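PDB 1JX7: protein YchN from Escherichia coli, which is of unknown function but assembles as a homohexamer, a dimer of trimers, and belongs to the DsrE/DsrF-like family. Local coordinates for residues 12-26 with 55-68. Numbering follows the deposited sequence.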
# COMPACT_ATOMS: atom_id res chain seq x y z
N PRO A 12 5.59 9.69 -6.22
CA PRO A 12 6.61 9.42 -7.25
C PRO A 12 7.68 8.46 -6.74
O PRO A 12 8.03 8.50 -5.56
CB PRO A 12 7.19 10.80 -7.54
CG PRO A 12 6.08 11.73 -7.20
CD PRO A 12 5.48 11.14 -5.97
N TYR A 13 8.19 7.60 -7.59
CA TYR A 13 9.29 6.69 -7.27
C TYR A 13 9.13 5.66 -6.17
O TYR A 13 9.75 4.60 -6.23
CB TYR A 13 10.51 7.50 -6.89
CG TYR A 13 10.91 8.46 -7.94
CD1 TYR A 13 11.51 8.01 -9.12
CD2 TYR A 13 10.71 9.83 -7.79
CE1 TYR A 13 11.87 8.90 -10.14
CE2 TYR A 13 11.07 10.73 -8.81
CZ TYR A 13 11.65 10.26 -9.98
OH TYR A 13 12.01 11.14 -10.96
N GLY A 14 8.32 5.97 -5.19
CA GLY A 14 8.14 5.04 -4.10
C GLY A 14 7.19 3.96 -4.58
O GLY A 14 7.35 2.79 -4.25
N SER A 15 6.23 4.39 -5.34
CA SER A 15 5.23 3.50 -5.91
C SER A 15 5.57 3.19 -7.35
O SER A 15 6.63 3.57 -7.85
CB SER A 15 3.83 4.14 -5.85
OG SER A 15 3.71 5.29 -6.69
N GLU A 16 4.67 2.49 -8.02
CA GLU A 16 4.86 2.15 -9.43
C GLU A 16 3.65 2.74 -10.17
O GLU A 16 3.73 3.09 -11.35
CB GLU A 16 4.89 0.63 -9.59
CG GLU A 16 5.26 0.18 -10.98
CD GLU A 16 6.60 -0.52 -11.00
OE1 GLU A 16 6.62 -1.74 -11.29
OE2 GLU A 16 7.62 0.15 -10.74
N SER A 17 2.54 2.83 -9.46
CA SER A 17 1.29 3.33 -10.02
C SER A 17 1.43 4.67 -10.72
O SER A 17 0.91 4.84 -11.82
CB SER A 17 0.25 3.42 -8.90
OG SER A 17 0.81 4.01 -7.73
N LEU A 18 2.11 5.62 -10.10
CA LEU A 18 2.28 6.94 -10.71
C LEU A 18 3.06 6.80 -12.01
O LEU A 18 2.67 7.35 -13.04
CB LEU A 18 3.04 7.85 -9.75
CG LEU A 18 2.93 9.35 -9.97
CD1 LEU A 18 4.01 10.03 -9.13
CD2 LEU A 18 3.12 9.70 -11.44
N PHE A 19 4.17 6.06 -11.95
CA PHE A 19 5.01 5.84 -13.11
C PHE A 19 4.18 5.23 -14.24
O PHE A 19 4.29 5.65 -15.40
CB PHE A 19 6.16 4.89 -12.75
CG PHE A 19 6.96 4.42 -13.94
CD1 PHE A 19 7.56 5.34 -14.80
CD2 PHE A 19 7.09 3.06 -14.20
CE1 PHE A 19 8.30 4.90 -15.91
CE2 PHE A 19 7.83 2.62 -15.29
CZ PHE A 19 8.42 3.53 -16.16
N ASN A 20 3.35 4.25 -13.91
CA ASN A 20 2.51 3.61 -14.93
C ASN A 20 1.50 4.57 -15.54
O ASN A 20 1.21 4.50 -16.73
CB ASN A 20 1.79 2.39 -14.35
CG ASN A 20 2.70 1.19 -14.21
OD1 ASN A 20 3.67 1.04 -14.96
ND2 ASN A 20 2.39 0.32 -13.25
N SER A 21 0.95 5.47 -14.73
CA SER A 21 -0.04 6.42 -15.19
C SER A 21 0.54 7.27 -16.29
O SER A 21 -0.08 7.46 -17.32
CB SER A 21 -0.47 7.34 -14.06
OG SER A 21 -1.42 6.69 -13.25
N LEU A 22 1.75 7.77 -16.05
CA LEU A 22 2.46 8.62 -17.00
C LEU A 22 2.89 7.87 -18.26
O LEU A 22 2.84 8.40 -19.37
CB LEU A 22 3.67 9.25 -16.32
CG LEU A 22 3.28 10.16 -15.16
CD1 LEU A 22 4.52 10.75 -14.51
CD2 LEU A 22 2.36 11.25 -15.67
N ARG A 23 3.30 6.62 -18.08
CA ARG A 23 3.73 5.80 -19.20
C ARG A 23 2.54 5.56 -20.11
O ARG A 23 2.66 5.62 -21.32
CB ARG A 23 4.32 4.48 -18.69
CG ARG A 23 5.14 3.76 -19.73
CD ARG A 23 5.87 2.57 -19.14
NE ARG A 23 4.98 1.52 -18.65
CZ ARG A 23 5.40 0.38 -18.13
NH1 ARG A 23 6.70 0.13 -18.05
NH2 ARG A 23 4.53 -0.53 -17.71
N LEU A 24 1.37 5.32 -19.52
CA LEU A 24 0.14 5.07 -20.27
C LEU A 24 -0.31 6.38 -20.93
O LEU A 24 -0.81 6.37 -22.06
CB LEU A 24 -0.96 4.58 -19.34
CG LEU A 24 -2.12 3.78 -19.95
CD1 LEU A 24 -3.21 3.59 -18.91
CD2 LEU A 24 -2.70 4.48 -21.14
N ALA A 25 -0.12 7.48 -20.22
CA ALA A 25 -0.50 8.80 -20.71
C ALA A 25 0.28 9.20 -21.97
O ALA A 25 -0.30 9.65 -22.95
CB ALA A 25 -0.29 9.85 -19.62
N ILE A 26 1.59 9.02 -21.92
CA ILE A 26 2.45 9.35 -23.05
C ILE A 26 2.07 8.43 -24.21
O ILE A 26 2.15 8.82 -25.38
CB ILE A 26 3.94 9.14 -22.68
CG1 ILE A 26 4.32 10.05 -21.49
CG2 ILE A 26 4.81 9.42 -23.88
CD1 ILE A 26 5.74 9.83 -20.91
N PRO A 55 17.26 11.57 -10.33
CA PRO A 55 17.58 10.26 -9.77
C PRO A 55 18.69 9.63 -10.60
O PRO A 55 18.65 9.72 -11.82
CB PRO A 55 16.27 9.51 -9.90
CG PRO A 55 15.75 10.02 -11.21
CD PRO A 55 16.03 11.51 -11.13
N GLY A 56 19.66 9.01 -9.95
CA GLY A 56 20.74 8.39 -10.69
C GLY A 56 20.33 7.02 -11.16
O GLY A 56 21.01 6.37 -11.96
N GLU A 57 19.19 6.58 -10.68
CA GLU A 57 18.68 5.26 -11.02
C GLU A 57 17.89 5.19 -12.32
O GLU A 57 18.33 5.68 -13.35
CB GLU A 57 17.84 4.75 -9.85
CG GLU A 57 17.55 3.26 -9.89
CD GLU A 57 16.44 2.90 -8.94
OE1 GLU A 57 16.61 3.12 -7.72
OE2 GLU A 57 15.40 2.40 -9.41
N GLY A 58 16.70 4.58 -12.25
CA GLY A 58 15.86 4.36 -13.40
C GLY A 58 15.08 5.47 -14.08
O GLY A 58 15.65 6.35 -14.71
N TYR A 59 13.76 5.42 -13.98
CA TYR A 59 12.96 6.43 -14.64
C TYR A 59 12.99 7.80 -13.98
O TYR A 59 13.38 7.95 -12.81
CB TYR A 59 11.50 5.95 -14.84
CG TYR A 59 10.72 5.64 -13.58
CD1 TYR A 59 10.29 6.65 -12.73
CD2 TYR A 59 10.40 4.32 -13.25
CE1 TYR A 59 9.54 6.36 -11.59
CE2 TYR A 59 9.66 4.02 -12.12
CZ TYR A 59 9.24 5.04 -11.29
OH TYR A 59 8.51 4.73 -10.17
N ASN A 60 12.60 8.81 -14.75
CA ASN A 60 12.58 10.18 -14.27
C ASN A 60 11.21 10.80 -14.50
O ASN A 60 10.88 11.26 -15.60
CB ASN A 60 13.65 10.99 -14.98
CG ASN A 60 13.82 12.36 -14.37
OD1 ASN A 60 14.59 12.54 -13.44
ND2 ASN A 60 13.08 13.32 -14.89
N ILE A 61 10.41 10.82 -13.45
CA ILE A 61 9.07 11.35 -13.48
C ILE A 61 9.01 12.78 -13.99
O ILE A 61 8.04 13.18 -14.67
CB ILE A 61 8.46 11.21 -12.10
CG1 ILE A 61 8.12 9.73 -11.89
CG2 ILE A 61 7.26 12.11 -11.94
CD1 ILE A 61 8.06 9.31 -10.46
N GLN A 62 10.05 13.56 -13.70
CA GLN A 62 10.06 14.94 -14.16
C GLN A 62 9.99 14.97 -15.68
O GLN A 62 9.18 15.69 -16.25
CB GLN A 62 11.33 15.62 -13.69
CG GLN A 62 11.09 17.04 -13.27
CD GLN A 62 12.26 17.93 -13.58
OE1 GLN A 62 12.44 18.35 -14.71
NE2 GLN A 62 13.06 18.22 -12.56
N GLN A 63 10.85 14.18 -16.33
CA GLN A 63 10.91 14.11 -17.79
C GLN A 63 9.60 13.65 -18.42
O GLN A 63 9.19 14.18 -19.45
CB GLN A 63 12.02 13.17 -18.25
CG GLN A 63 11.99 12.88 -19.75
CD GLN A 63 12.90 11.72 -20.17
OE1 GLN A 63 14.12 11.87 -20.28
NE2 GLN A 63 12.31 10.55 -20.38
N MSE A 64 8.95 12.67 -17.80
CA MSE A 64 7.69 12.15 -18.31
C MSE A 64 6.59 13.21 -18.27
O MSE A 64 5.66 13.20 -19.07
CB MSE A 64 7.28 10.89 -17.53
CG MSE A 64 8.17 9.69 -17.82
SE MSE A 64 7.85 8.28 -16.78
CE MSE A 64 8.33 8.94 -15.35
N LEU A 65 6.70 14.14 -17.33
CA LEU A 65 5.72 15.21 -17.22
C LEU A 65 6.01 16.31 -18.23
O LEU A 65 5.10 16.97 -18.72
CB LEU A 65 5.72 15.79 -15.79
CG LEU A 65 4.88 14.96 -14.81
CD1 LEU A 65 5.07 15.48 -13.39
CD2 LEU A 65 3.41 15.02 -15.23
N GLU A 66 7.28 16.51 -18.55
CA GLU A 66 7.66 17.52 -19.51
C GLU A 66 7.25 17.04 -20.90
O GLU A 66 6.82 17.84 -21.75
CB GLU A 66 9.16 17.79 -19.42
CG GLU A 66 9.57 18.14 -18.00
CD GLU A 66 10.97 18.70 -17.89
OE1 GLU A 66 11.90 18.09 -18.47
OE2 GLU A 66 11.14 19.73 -17.21
N ILE A 67 7.36 15.74 -21.12
CA ILE A 67 6.96 15.14 -22.39
C ILE A 67 5.47 15.40 -22.59
O ILE A 67 5.02 15.69 -23.70
CB ILE A 67 7.20 13.60 -22.39
CG1 ILE A 67 8.69 13.30 -22.29
CG2 ILE A 67 6.63 12.98 -23.65
CD1 ILE A 67 9.01 11.83 -22.21
N LEU A 68 4.68 15.28 -21.52
CA LEU A 68 3.25 15.51 -21.58
C LEU A 68 2.89 16.99 -21.62
O LEU A 68 1.97 17.39 -22.34
CB LEU A 68 2.55 14.84 -20.41
CG LEU A 68 2.25 13.33 -20.46
CD1 LEU A 68 1.79 12.85 -19.10
CD2 LEU A 68 1.19 13.05 -21.52
O HOH W 1 6.19 6.21 -9.46
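Two neighbouring helices of the alpha/beta fold, 17-31 and 61-70, pack side by side, and beside their N-terminal ends Tyr13 and Tyr59, from the loops before the helices, join Phe19 of helix 17-31 in an aromatic cluster. Phe19 and Tyr59 form an offset stack with centroids 3.7 Å apart and planes nearly parallel. Tyr59 CG lies between its own backbone N and carbonyl carbon (chi1 62°), which lays the ring over Phe19 while Tyr59 OH hydrogen-bonds a water at 2.8 Å; that water also takes weak bonds from the backbone N of Tyr13 and of Phe19. Tyr59 also packs on Glu57 of a neighbouring subunit. The Tyr13 ring is nearly parallel to that of Tyr59 but slid aside, so the two hardly overlap. Ile61 instead covers one face of Tyr13, its CD1 3.5 Å from the ring centroid and almost on the ring normal. At the far end of the same ring, Tyr13 OH accepts a bent hydrogen bond from Ile61 N (3.0 Å, 136°), in the first turn of helix 61-70, and also bonds Gln53. With an alanine at Tyr13, Ile61 N would probably lose this acceptor and a gap would open beneath Ile61 CD1. Beyond the cluster the axes of segments 17-26 and 61-68 approach to 10.0 Å, their directions 30° apart, both lying against the central parallel sheet, where Ala25 and Leu68 touch Leu37 of strand 36-41. Leu22 enters as a knob among Ile61, Met64, Leu65 and Leu68, its CD2 branch reaching Leu68 CD1 at 3.8 Å. Met64, a selenomethionine bent at chi3, brings its SE to the edge of the Phe19 ring, 3.5 Å from CE1, in a Met-aromatic contact. Farther along, Ile26 CD1 reaches Met64 CB at 3.9 Å.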